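3-hydroxyisobutyrate dehydrogenase (Salmonella typhimurium, PDB 3G0O) probably oxidises L-threonate to 2-dehydro-L-erythronate, using NAD(+) in preference to NADP(+) as the hydride acceptor. Local coordinates at residues Leu71-Ala76 and Phe245-Gly250; Thr141-Gly146 and Thr177-His182; Ala149-Leu154 and Val165-Asp170; His182-Gly187 and Gly250-Thr255; Val188-Ala193 and Glu225-His230. One frame throughout, in Å; residues are numbered along the deposited sequence.

From the N terminus, Leu71-Ala76 of the Rossmann-type domain opens the longest loop, which contact 1 closes at Phe245-Gly250 of the helical domain. Contacts 2, 3 and 5 are nested inside it. Contact 3 closes the short loop between helix 148-161 and strand 162-169. It lies within contact 2, which ties strand 140-145 to the start of the long helix 174-202. That helix then serves contacts 4 and 5. Contact 5 joins it to helix 222-232 and is nested inside contact 4, which joins it to helix 242-258. Contacts 1 and 4 cross, sharing Gly250. Contacts 1 and 2 link the two domains; contact 3 belongs to the first and contacts 4 and 5 to the second.

Contact 1 (Leu71-Ala76 and Phe245-Gly250); sequences LVVNAA and FVKDLG
Lys247 reaches from helix 242-258 across to Val73 and Asn74, in the turn that leads into helix 75-82. Its side chain starts with CG anti to the backbone N (chi1 166°). CB points toward the turn, and the chain runs straight as far as CD. CD meets Asn74 CB at 4.1 Å, an apolar touch that involves only the root of the asparagine. The amide end of Asn74 is used elsewhere: OD1 caps the helix by accepting from the backbone N of Gln77. Beyond CD the lysine bends twice. The bend at chi3 brings CE against Val73 CG1 at 3.4 Å, closer than normal carbon packing. The bend at chi4 then turns NZ toward Val73 O.

NZ gathers the polar contacts. It forms a weak hydrogen bond to Val73 O at 3.4 Å. A water makes a second path between them. It accepts from Lys247 NZ at 3.1 Å and donates to Val73 O at 3.1 Å. On its own helix, Lys247 NZ makes a salt bridge to Asp248 OD1 at 2.8 Å, meeting that oxygen from above the carboxylate plane. The other oxygen, Asp248 OD2, is bonded to Gln183 NE2 of helix 174-202.

The contact joins the Rossmann-type domain to the helical domain. The side chain of Lys247 is about 8 Å from that of Lys179, the predicted active-site residue. The shortest bond of the ammonium group stays within its own helix, and its polar link to the other domain is one weak bond and one water.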
# COMPACT_ATOMS: atom_id res chain seq x y z
N LEU A 71 17.93 -6.26 -17.88
CA LEU A 71 17.28 -6.23 -16.57
C LEU A 71 18.33 -6.48 -15.50
O LEU A 71 18.54 -7.62 -15.07
CB LEU A 71 16.18 -7.29 -16.51
CG LEU A 71 14.97 -7.07 -17.42
CD1 LEU A 71 14.41 -8.40 -17.88
CD2 LEU A 71 13.91 -6.27 -16.69
N VAL A 72 19.01 -5.41 -15.09
CA VAL A 72 20.05 -5.51 -14.08
C VAL A 72 19.82 -4.51 -12.94
O VAL A 72 18.97 -3.63 -13.04
CB VAL A 72 21.45 -5.30 -14.69
CG1 VAL A 72 21.74 -6.41 -15.69
CG2 VAL A 72 21.53 -3.94 -15.38
N VAL A 73 20.59 -4.66 -11.88
CA VAL A 73 20.46 -3.83 -10.69
C VAL A 73 20.78 -2.34 -10.84
O VAL A 73 20.01 -1.50 -10.37
CB VAL A 73 21.32 -4.40 -9.53
CG1 VAL A 73 21.25 -3.49 -8.32
CG2 VAL A 73 20.84 -5.79 -9.17
N ASN A 74 21.89 -2.01 -11.48
CA ASN A 74 22.26 -0.60 -11.60
C ASN A 74 22.89 -0.17 -12.92
O ASN A 74 23.15 -0.98 -13.81
CB ASN A 74 23.21 -0.25 -10.46
CG ASN A 74 24.42 -1.15 -10.42
OD1 ASN A 74 25.11 -1.31 -11.42
ND2 ASN A 74 24.67 -1.76 -9.27
N ALA A 75 23.14 1.14 -13.01
CA ALA A 75 23.73 1.74 -14.20
C ALA A 75 25.11 1.17 -14.50
O ALA A 75 25.47 0.97 -15.66
CB ALA A 75 23.84 3.25 -14.01
N ALA A 76 25.88 0.92 -13.44
CA ALA A 76 27.22 0.37 -13.61
C ALA A 76 27.14 -0.94 -14.38
O ALA A 76 27.92 -1.18 -15.31
CB ALA A 76 27.87 0.15 -12.26
N PHE A 245 17.51 -1.05 -1.72
CA PHE A 245 16.81 0.18 -1.37
C PHE A 245 17.72 1.25 -0.80
O PHE A 245 17.37 2.43 -0.82
CB PHE A 245 15.62 -0.12 -0.47
CG PHE A 245 14.41 -0.53 -1.24
CD1 PHE A 245 14.11 -1.88 -1.41
CD2 PHE A 245 13.64 0.42 -1.89
CE1 PHE A 245 13.05 -2.27 -2.24
CE2 PHE A 245 12.59 0.05 -2.72
CZ PHE A 245 12.29 -1.31 -2.89
N VAL A 246 18.88 0.85 -0.28
CA VAL A 246 19.84 1.83 0.21
C VAL A 246 20.23 2.60 -1.06
O VAL A 246 20.32 3.83 -1.07
CB VAL A 246 21.11 1.16 0.79
CG1 VAL A 246 22.21 2.19 0.98
CG2 VAL A 246 20.78 0.50 2.12
N LYS A 247 20.43 1.86 -2.14
CA LYS A 247 20.79 2.44 -3.42
C LYS A 247 19.63 3.25 -4.02
O LYS A 247 19.80 4.41 -4.36
CB LYS A 247 21.21 1.34 -4.40
CG LYS A 247 21.28 1.78 -5.86
CD LYS A 247 21.78 0.64 -6.75
CE LYS A 247 20.89 -0.60 -6.64
NZ LYS A 247 19.54 -0.39 -7.24
N ASP A 248 18.46 2.62 -4.13
CA ASP A 248 17.31 3.29 -4.72
C ASP A 248 16.83 4.53 -3.98
O ASP A 248 16.55 5.54 -4.60
CB ASP A 248 16.14 2.30 -4.88
CG ASP A 248 16.37 1.32 -6.03
OD1 ASP A 248 17.45 1.36 -6.65
OD2 ASP A 248 15.45 0.52 -6.31
N LEU A 249 16.74 4.45 -2.65
CA LEU A 249 16.31 5.60 -1.88
C LEU A 249 17.40 6.66 -1.91
O LEU A 249 17.15 7.84 -1.65
CB LEU A 249 15.97 5.18 -0.45
CG LEU A 249 14.65 4.40 -0.32
CD1 LEU A 249 14.49 3.89 1.10
CD2 LEU A 249 13.48 5.29 -0.71
N GLY A 250 18.62 6.24 -2.23
CA GLY A 250 19.71 7.19 -2.34
C GLY A 250 19.49 8.00 -3.61
O GLY A 250 19.70 9.21 -3.65
O HOH W 1 17.70 -2.54 -8.62

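Contact 2 (Thr141-Gly146 and Thr177-His182); sequences TVMASG and TVKIIH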
# COMPACT_ATOMS: atom_id res chain seq x y z
N THR A 141 4.64 -3.94 -15.73
CA THR A 141 4.19 -2.57 -15.90
C THR A 141 5.46 -1.87 -16.35
O THR A 141 6.50 -2.00 -15.71
CB THR A 141 3.68 -1.95 -14.59
OG1 THR A 141 2.36 -2.42 -14.32
CG2 THR A 141 3.65 -0.43 -14.70
N VAL A 142 5.38 -1.15 -17.46
CA VAL A 142 6.55 -0.46 -17.97
C VAL A 142 6.34 1.04 -17.99
O VAL A 142 5.30 1.52 -18.44
CB VAL A 142 6.89 -0.93 -19.41
CG1 VAL A 142 8.23 -0.36 -19.85
CG2 VAL A 142 6.89 -2.45 -19.48
N MSE A 143 7.32 1.77 -17.47
CA MSE A 143 7.28 3.23 -17.46
C MSE A 143 8.41 3.61 -18.41
O MSE A 143 9.57 3.75 -18.01
CB MSE A 143 7.48 3.77 -16.04
CG MSE A 143 8.52 3.06 -15.20
SE MSE A 143 7.93 2.90 -13.33
CE MSE A 143 7.45 1.03 -13.37
N ALA A 144 8.05 3.78 -19.68
CA ALA A 144 9.03 4.06 -20.71
C ALA A 144 8.96 5.40 -21.41
O ALA A 144 7.90 6.01 -21.53
CB ALA A 144 8.98 2.95 -21.75
N SER A 145 10.12 5.84 -21.88
CA SER A 145 10.23 7.08 -22.63
C SER A 145 11.31 6.85 -23.68
O SER A 145 12.31 6.17 -23.43
CB SER A 145 10.61 8.25 -21.71
OG SER A 145 11.90 8.08 -21.15
N GLY A 146 11.11 7.41 -24.87
CA GLY A 146 12.07 7.23 -25.94
C GLY A 146 11.43 7.50 -27.29
O GLY A 146 10.22 7.75 -27.37
N THR A 177 12.83 8.75 -14.36
CA THR A 177 12.36 9.68 -13.33
C THR A 177 11.11 9.11 -12.67
O THR A 177 10.93 9.21 -11.45
CB THR A 177 12.02 11.07 -13.93
OG1 THR A 177 13.23 11.69 -14.38
CG2 THR A 177 11.36 11.96 -12.89
N VAL A 178 10.24 8.50 -13.47
CA VAL A 178 9.02 7.91 -12.94
C VAL A 178 9.36 6.72 -12.05
O VAL A 178 8.75 6.54 -10.99
CB VAL A 178 8.09 7.46 -14.07
CG1 VAL A 178 6.93 6.64 -13.51
CG2 VAL A 178 7.56 8.68 -14.81
N LYS A 179 10.34 5.92 -12.46
CA LYS A 179 10.78 4.76 -11.69
C LYS A 179 11.33 5.20 -10.34
O LYS A 179 11.09 4.56 -9.32
CB LYS A 179 11.86 3.98 -12.45
CG LYS A 179 12.39 2.74 -11.71
CD LYS A 179 11.27 1.78 -11.35
CE LYS A 179 11.77 0.56 -10.58
NZ LYS A 179 12.67 -0.31 -11.39
N ILE A 180 12.08 6.30 -10.34
CA ILE A 180 12.66 6.82 -9.09
C ILE A 180 11.54 7.17 -8.12
O ILE A 180 11.59 6.80 -6.95
CB ILE A 180 13.52 8.08 -9.36
CG1 ILE A 180 14.80 7.68 -10.09
CG2 ILE A 180 13.84 8.79 -8.04
CD1 ILE A 180 15.60 8.85 -10.61
N ILE A 181 10.53 7.89 -8.60
CA ILE A 181 9.42 8.27 -7.74
C ILE A 181 8.73 7.00 -7.24
O ILE A 181 8.37 6.89 -6.07
CB ILE A 181 8.43 9.17 -8.49
CG1 ILE A 181 9.15 10.44 -8.95
CG2 ILE A 181 7.25 9.51 -7.60
CD1 ILE A 181 8.31 11.37 -9.79
N HIS A 182 8.56 6.02 -8.13
CA HIS A 182 7.93 4.77 -7.75
C HIS A 182 8.69 4.08 -6.61
O HIS A 182 8.08 3.55 -5.68
CB HIS A 182 7.85 3.81 -8.94
CG HIS A 182 7.32 2.45 -8.59
ND1 HIS A 182 8.14 1.43 -8.16
CD2 HIS A 182 6.06 1.97 -8.51
CE1 HIS A 182 7.40 0.38 -7.84
NE2 HIS A 182 6.14 0.69 -8.04
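Strand 141-145 and helix 177-182 run nearer antiparallel than parallel, at 139°, and their nearest CA atoms are those of Met143 and Val178, 6.7 Å apart. Met143, present as selenomethionine, carries the strand's side of the contact. Its CB meets Val178 CG1 at 3.9 Å. The turn at chi2 lays the selenium along the helix surface. Met143 SE rests on Lys179 CA at 3.8 Å. It also touches the aliphatic part of that lysine, with Met143 SE 4.0 Å from Lys179 CD. Met143 SE is 5.4 Å from the centroid of the His182 ring and oblique to its face, a loose contact of the sulfur-aromatic type.

Strand 140-145 is part of the sheet of the Rossmann-type domain, where it runs antiparallel to strand 122-129 and parallel to strand 162-169. Helix 174-202 begins the helical domain, so this is packing between domains. Lys179 is the predicted active-site residue. The end of its side chain leads away from the strand, and its NZ is hydrogen-bonded to Thr103 OG1. The second subunit closes over the same region: its Val213 packs on Met143 and its Met210 on Val178. His182 NE2 forms a weak hydrogen bond with Gly219 N of that subunit.

Contact 3 (Ala149-Leu154 and Val165-Asp170); sequences AAFTRL and VYRISD
The guanidinium of Arg167 lies flat on one face of the Phe151 ring. The two planes are 22° apart, and their centres are separated by 3.9 Å. This is a cation-pi stack, with Arg167 NE over the middle of the ring. The closest pair is Arg167 NH2 and Phe151 CD2, at 3.4 Å. On the arginine's side, one face of its guanidinium is covered by the ring, with Phe151 CG over its centre. At the ring's edge, near its plane, Ser169 O stands 4.1 Å from Phe151 CE2.

The aliphatic part of Arg167 shares the same ring face. Arg167 CG is 3.5 Å from Phe151 CE1, and CD makes a CH-pi contact over the face. The two side chains slide past each other in opposite directions: the phenyl reaches out from the helix and the arginine reaches back from the strand. A bend at chi3 (62°) folds the end of Arg167 so that both the methylenes and the guanidinium can lie on the ring.

The contact sits within a beta-alpha-beta crossover made of strand 140-145, helix 148-161 and strand 162-169. It holds the helix to the second of these strands, an edge strand of the sheet within this chain. Phe151 also packs on Leu124 of strand 122-129 and Ala144 of strand 140-145. The exposed Arg167 has an ionic partner at the start of the helix, since its NH2 forms a salt bridge with Glu148 OE1. That bond probably helps to fix the guanidinium over the ring.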
# COMPACT_ATOMS: atom_id res chain seq x y z
N ALA A 149 10.99 5.27 -32.99
CA ALA A 149 11.77 4.18 -33.57
C ALA A 149 12.01 3.10 -32.52
O ALA A 149 11.94 1.91 -32.82
CB ALA A 149 13.09 4.71 -34.10
N ALA A 150 12.30 3.51 -31.28
CA ALA A 150 12.54 2.54 -30.21
C ALA A 150 11.26 1.81 -29.84
O ALA A 150 11.25 0.59 -29.71
CB ALA A 150 13.13 3.25 -28.98
N PHE A 151 10.18 2.56 -29.66
CA PHE A 151 8.89 1.97 -29.30
C PHE A 151 8.41 0.99 -30.36
O PHE A 151 7.92 -0.09 -30.05
CB PHE A 151 7.83 3.06 -29.10
CG PHE A 151 7.81 3.64 -27.71
CD1 PHE A 151 7.35 2.88 -26.64
CD2 PHE A 151 8.25 4.93 -27.47
CE1 PHE A 151 7.34 3.40 -25.34
CE2 PHE A 151 8.25 5.46 -26.17
CZ PHE A 151 7.79 4.69 -25.11
N THR A 152 8.56 1.38 -31.62
CA THR A 152 8.13 0.54 -32.73
C THR A 152 8.94 -0.75 -32.83
O THR A 152 8.37 -1.83 -32.97
CB THR A 152 8.23 1.30 -34.08
OG1 THR A 152 7.37 2.44 -34.05
CG2 THR A 152 7.83 0.39 -35.24
N ARG A 153 10.25 -0.63 -32.75
CA ARG A 153 11.12 -1.80 -32.84
C ARG A 153 10.87 -2.79 -31.71
O ARG A 153 10.90 -4.00 -31.92
CB ARG A 153 12.59 -1.37 -32.81
CG ARG A 153 13.55 -2.43 -33.28
CD ARG A 153 13.49 -2.55 -34.80
NE ARG A 153 14.61 -3.33 -35.30
CZ ARG A 153 14.56 -4.63 -35.55
NH1 ARG A 153 13.44 -5.32 -35.35
NH2 ARG A 153 15.64 -5.26 -35.96
N LEU A 154 10.62 -2.26 -30.51
CA LEU A 154 10.40 -3.10 -29.34
C LEU A 154 8.98 -3.60 -29.10
O LEU A 154 8.75 -4.38 -28.18
CB LEU A 154 10.89 -2.36 -28.09
CG LEU A 154 12.40 -2.20 -27.96
CD1 LEU A 154 12.72 -1.10 -26.96
CD2 LEU A 154 13.02 -3.53 -27.54
N VAL A 165 1.86 -0.61 -20.47
CA VAL A 165 2.99 0.20 -20.88
C VAL A 165 2.59 1.66 -20.88
O VAL A 165 1.64 2.05 -21.55
CB VAL A 165 3.46 -0.19 -22.30
CG1 VAL A 165 4.63 0.70 -22.72
CG2 VAL A 165 3.88 -1.66 -22.31
N TYR A 166 3.31 2.46 -20.10
CA TYR A 166 3.04 3.89 -20.01
C TYR A 166 4.14 4.66 -20.71
O TYR A 166 5.30 4.63 -20.29
CB TYR A 166 2.95 4.31 -18.53
CG TYR A 166 1.83 3.61 -17.79
CD1 TYR A 166 0.51 4.04 -17.92
CD2 TYR A 166 2.07 2.47 -17.03
CE1 TYR A 166 -0.54 3.36 -17.31
CE2 TYR A 166 1.03 1.77 -16.42
CZ TYR A 166 -0.27 2.22 -16.57
OH TYR A 166 -1.30 1.52 -15.99
N ARG A 167 3.79 5.33 -21.80
CA ARG A 167 4.74 6.12 -22.57
C ARG A 167 4.77 7.50 -21.93
O ARG A 167 3.87 8.32 -22.15
CB ARG A 167 4.31 6.21 -24.04
CG ARG A 167 4.23 4.84 -24.71
CD ARG A 167 3.74 4.91 -26.16
NE ARG A 167 4.63 5.66 -27.04
CZ ARG A 167 4.72 5.48 -28.35
NH1 ARG A 167 3.97 4.56 -28.94
NH2 ARG A 167 5.55 6.22 -29.08
N ILE A 168 5.79 7.73 -21.12
CA ILE A 168 5.96 8.98 -20.39
C ILE A 168 6.34 10.16 -21.28
O ILE A 168 5.75 11.23 -21.19
CB ILE A 168 7.02 8.82 -19.28
CG1 ILE A 168 6.77 7.52 -18.50
CG2 ILE A 168 7.00 10.02 -18.35
CD1 ILE A 168 5.39 7.42 -17.87
N SER A 169 7.34 9.95 -22.14
CA SER A 169 7.77 11.00 -23.06
C SER A 169 8.40 10.37 -24.28
O SER A 169 8.51 9.14 -24.38
CB SER A 169 8.78 11.95 -22.39
OG SER A 169 10.06 11.35 -22.29
N ASP A 170 8.82 11.21 -25.22
CA ASP A 170 9.44 10.73 -26.45
C ASP A 170 10.95 10.78 -26.35
O ASP A 170 11.65 10.58 -27.34
CB ASP A 170 8.95 11.58 -27.63
CG ASP A 170 9.46 13.01 -27.57
OD1 ASP A 170 9.55 13.57 -26.46
OD2 ASP A 170 9.75 13.57 -28.64

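Contact 4 (His182-Gly187 and Gly250-Thr255); sequences HQLLAG and GLVADT
Leu184 and Val252 join two helices of the all-helical C-terminal domain, the long helix 174-202 and helix 242-258. Apolar packing makes up the contact. The two side chains cross at about a right angle. Val252 uses both of its methyl groups. CG1, anti to the backbone N (chi1 165°), meets Leu184 CD1 at 3.9 Å. CG2 lies over the helix backbone, with Val252 CG2 3.9 Å from Leu184 N. The backbones come near here: Leu184 CA and Val252 CA are 6.3 Å apart. Leu263 touches both side chains, and Leu199 of the second subunit packs on Leu184. This small apolar patch therefore borders the subunit interface.

Within helix 174-202 a polar bond lies beside the patch, between His182 and Gln183. The CB of Gln183 points toward Gly250-Thr255, but its amide leads away from that segment. The predicted active-site residue Lys179 is close to Gln183. The oxygen of the amide is held within its own helix: His182 ND1 donates to Gln183 OE1 at 2.8 Å, and this oxygen lies nearly in the plane of the imidazole ring.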
# COMPACT_ATOMS: atom_id res chain seq x y z
N HIS A 182 8.56 6.02 -8.13
CA HIS A 182 7.93 4.77 -7.75
C HIS A 182 8.69 4.08 -6.61
O HIS A 182 8.08 3.55 -5.68
CB HIS A 182 7.85 3.81 -8.94
CG HIS A 182 7.32 2.45 -8.59
ND1 HIS A 182 8.14 1.43 -8.16
CD2 HIS A 182 6.06 1.97 -8.51
CE1 HIS A 182 7.40 0.38 -7.84
NE2 HIS A 182 6.14 0.69 -8.04
N GLN A 183 10.02 4.10 -6.68
CA GLN A 183 10.84 3.46 -5.65
C GLN A 183 10.75 4.16 -4.30
O GLN A 183 11.03 3.54 -3.27
CB GLN A 183 12.30 3.36 -6.10
CG GLN A 183 12.53 2.37 -7.24
CD GLN A 183 11.93 1.01 -6.97
OE1 GLN A 183 10.75 0.77 -7.24
NE2 GLN A 183 12.73 0.10 -6.42
N LEU A 184 10.37 5.43 -4.30
CA LEU A 184 10.21 6.17 -3.06
C LEU A 184 9.07 5.46 -2.31
O LEU A 184 9.18 5.14 -1.13
CB LEU A 184 9.83 7.63 -3.34
CG LEU A 184 9.62 8.58 -2.14
CD1 LEU A 184 9.61 10.02 -2.64
CD2 LEU A 184 8.32 8.26 -1.41
N LEU A 185 7.98 5.20 -3.03
CA LEU A 185 6.83 4.53 -2.43
C LEU A 185 7.16 3.09 -2.03
O LEU A 185 6.84 2.66 -0.93
CB LEU A 185 5.65 4.55 -3.41
CG LEU A 185 4.96 5.91 -3.57
CD1 LEU A 185 3.97 5.87 -4.73
CD2 LEU A 185 4.25 6.28 -2.27
N ALA A 186 7.80 2.34 -2.93
CA ALA A 186 8.15 0.96 -2.63
C ALA A 186 9.02 0.90 -1.37
O ALA A 186 8.76 0.11 -0.47
CB ALA A 186 8.91 0.34 -3.81
N GLY A 187 10.03 1.76 -1.31
CA GLY A 187 10.93 1.78 -0.17
C GLY A 187 10.27 2.18 1.14
O GLY A 187 10.47 1.53 2.17
N GLY A 250 18.62 6.24 -2.23
CA GLY A 250 19.71 7.19 -2.34
C GLY A 250 19.49 8.00 -3.61
O GLY A 250 19.70 9.21 -3.65
N LEU A 251 19.04 7.31 -4.66
CA LEU A 251 18.77 7.96 -5.94
C LEU A 251 17.58 8.92 -5.78
O LEU A 251 17.56 10.00 -6.37
CB LEU A 251 18.48 6.91 -7.01
CG LEU A 251 18.21 7.41 -8.43
CD1 LEU A 251 19.29 8.38 -8.87
CD2 LEU A 251 18.14 6.21 -9.37
N VAL A 252 16.60 8.51 -4.99
CA VAL A 252 15.44 9.35 -4.72
C VAL A 252 15.93 10.63 -4.02
O VAL A 252 15.55 11.74 -4.38
CB VAL A 252 14.41 8.63 -3.82
CG1 VAL A 252 13.40 9.62 -3.26
CG2 VAL A 252 13.67 7.56 -4.63
N ALA A 253 16.80 10.45 -3.03
CA ALA A 253 17.36 11.57 -2.28
C ALA A 253 18.04 12.58 -3.22
O ALA A 253 17.79 13.79 -3.13
CB ALA A 253 18.36 11.06 -1.24
N ASP A 254 18.88 12.09 -4.13
CA ASP A 254 19.58 12.95 -5.08
C ASP A 254 18.60 13.70 -5.98
O ASP A 254 18.77 14.90 -6.22
CB ASP A 254 20.52 12.13 -5.96
CG ASP A 254 21.72 11.60 -5.20
OD1 ASP A 254 22.06 12.16 -4.13
OD2 ASP A 254 22.34 10.63 -5.68
N THR A 255 17.59 13.01 -6.47
CA THR A 255 16.59 13.63 -7.34
C THR A 255 15.89 14.78 -6.62
O THR A 255 15.76 15.88 -7.16
CB THR A 255 15.54 12.59 -7.81
OG1 THR A 255 16.17 11.59 -8.61
CG2 THR A 255 14.45 13.27 -8.64

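Contact 5 (Val188-Ala193 and Glu225-His230); sequences VHIAAA and ENRMQH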
# COMPACT_ATOMS: atom_id res chain seq x y z
N VAL A 188 9.49 3.26 1.10
CA VAL A 188 8.81 3.73 2.30
C VAL A 188 7.80 2.69 2.76
O VAL A 188 7.65 2.45 3.96
CB VAL A 188 8.08 5.06 2.04
CG1 VAL A 188 7.16 5.40 3.21
CG2 VAL A 188 9.11 6.18 1.85
N HIS A 189 7.11 2.05 1.82
CA HIS A 189 6.12 1.04 2.20
C HIS A 189 6.75 -0.17 2.89
O HIS A 189 6.21 -0.68 3.87
CB HIS A 189 5.29 0.62 0.99
CG HIS A 189 4.36 1.69 0.50
ND1 HIS A 189 3.74 1.64 -0.73
CD2 HIS A 189 3.97 2.86 1.07
CE1 HIS A 189 3.02 2.73 -0.91
NE2 HIS A 189 3.14 3.49 0.17
N ILE A 190 7.90 -0.63 2.40
CA ILE A 190 8.54 -1.76 3.06
C ILE A 190 8.92 -1.36 4.49
O ILE A 190 8.65 -2.09 5.44
CB ILE A 190 9.81 -2.24 2.33
CG1 ILE A 190 9.43 -2.84 0.97
CG2 ILE A 190 10.52 -3.30 3.17
CD1 ILE A 190 10.61 -3.18 0.08
N ALA A 191 9.53 -0.19 4.63
CA ALA A 191 9.94 0.28 5.95
C ALA A 191 8.76 0.51 6.89
O ALA A 191 8.83 0.18 8.07
CB ALA A 191 10.78 1.57 5.82
N ALA A 192 7.67 1.07 6.36
CA ALA A 192 6.49 1.32 7.18
C ALA A 192 5.88 -0.01 7.63
O ALA A 192 5.45 -0.15 8.77
CB ALA A 192 5.46 2.13 6.39
N ALA A 193 5.86 -0.99 6.73
CA ALA A 193 5.32 -2.31 7.07
C ALA A 193 6.14 -2.88 8.22
O ALA A 193 5.59 -3.37 9.21
CB ALA A 193 5.39 -3.24 5.86
N GLU A 225 1.94 -6.66 1.88
CA GLU A 225 1.46 -8.01 1.60
C GLU A 225 2.56 -8.94 1.11
O GLU A 225 2.62 -10.11 1.51
CB GLU A 225 0.32 -7.97 0.57
CG GLU A 225 -0.47 -9.27 0.53
CD GLU A 225 -1.77 -9.17 -0.24
OE1 GLU A 225 -2.38 -8.09 -0.26
OE2 GLU A 225 -2.19 -10.19 -0.82
N ASN A 226 3.45 -8.44 0.26
CA ASN A 226 4.53 -9.27 -0.26
C ASN A 226 5.67 -9.51 0.72
O ASN A 226 6.04 -10.66 0.98
CB ASN A 226 5.09 -8.65 -1.54
CG ASN A 226 6.15 -9.52 -2.18
OD1 ASN A 226 7.34 -9.40 -1.89
ND2 ASN A 226 5.71 -10.42 -3.06
N ARG A 227 6.21 -8.43 1.28
CA ARG A 227 7.34 -8.53 2.20
C ARG A 227 7.03 -9.05 3.61
O ARG A 227 7.83 -9.79 4.19
CB ARG A 227 8.04 -7.17 2.29
CG ARG A 227 8.46 -6.61 0.93
CD ARG A 227 9.38 -7.57 0.21
NE ARG A 227 10.30 -6.89 -0.70
CZ ARG A 227 10.11 -6.71 -2.00
NH1 ARG A 227 9.02 -7.17 -2.59
NH2 ARG A 227 11.03 -6.07 -2.71
N MSE A 228 5.89 -8.67 4.18
CA MSE A 228 5.61 -9.11 5.53
C MSE A 228 5.31 -10.61 5.67
O MSE A 228 5.25 -11.13 6.78
CB MSE A 228 4.50 -8.27 6.16
CG MSE A 228 4.91 -6.82 6.42
SE MSE A 228 6.55 -6.58 7.47
CE MSE A 228 7.84 -6.45 6.01
N GLN A 229 5.13 -11.29 4.55
CA GLN A 229 4.91 -12.73 4.60
C GLN A 229 6.26 -13.34 4.98
O GLN A 229 6.34 -14.33 5.70
CB GLN A 229 4.46 -13.26 3.23
CG GLN A 229 4.19 -14.76 3.23
CD GLN A 229 3.07 -15.16 4.17
OE1 GLN A 229 1.91 -14.80 3.96
NE2 GLN A 229 3.41 -15.90 5.22
N HIS A 230 7.33 -12.72 4.49
CA HIS A 230 8.68 -13.18 4.79
C HIS A 230 8.91 -13.06 6.30
O HIS A 230 9.50 -13.95 6.92
CB HIS A 230 9.72 -12.33 4.05
CG HIS A 230 9.56 -12.32 2.57
ND1 HIS A 230 10.26 -11.47 1.74
CD2 HIS A 230 8.77 -13.06 1.75
CE1 HIS A 230 9.91 -11.68 0.49
NE2 HIS A 230 9.01 -12.64 0.46
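Ile190 meets Arg227, and one turn further along helix 174-202 Ala193 meets Met228. Ile190 CD1 stands 3.8 Å from Arg227 NE and approaches the guanidinium obliquely. Nearer the helices, Ile190 CG1 is 3.9 Å from Arg227 CG. Ala193 CB packs on Met228 CG at 3.7 Å. Met228 is selenomethionine, and the bend at chi2 (-53°) puts Met228 SE 3.8 Å from Ala193 O. The selenium thus lies beside the backbone carbonyl of Ala193.

The two helix segments cross at -42°, with their axes 9.6 Å apart at closest. Helix 222-232 packs here on the long helix of the C-terminal domain, and Phe273 of helix 264-281 also touches Ile190.

Polar partners hold the guanidinium in place. Arg227 NH1 donates to Asn226 OD1 at 2.9 Å, from above the plane of that carbonyl. Arg227 NE forms a salt bridge with Asp286 OD1. NH2 binds a tartaric acid, probably from the crystallisation liquor. The side chain of Arg227 is about 10 Å from that of the predicted active-site Lys179. The buried arginine thus has a bond on each of its three nitrogens, and the carboxylate of Asp286 would probably balance its charge.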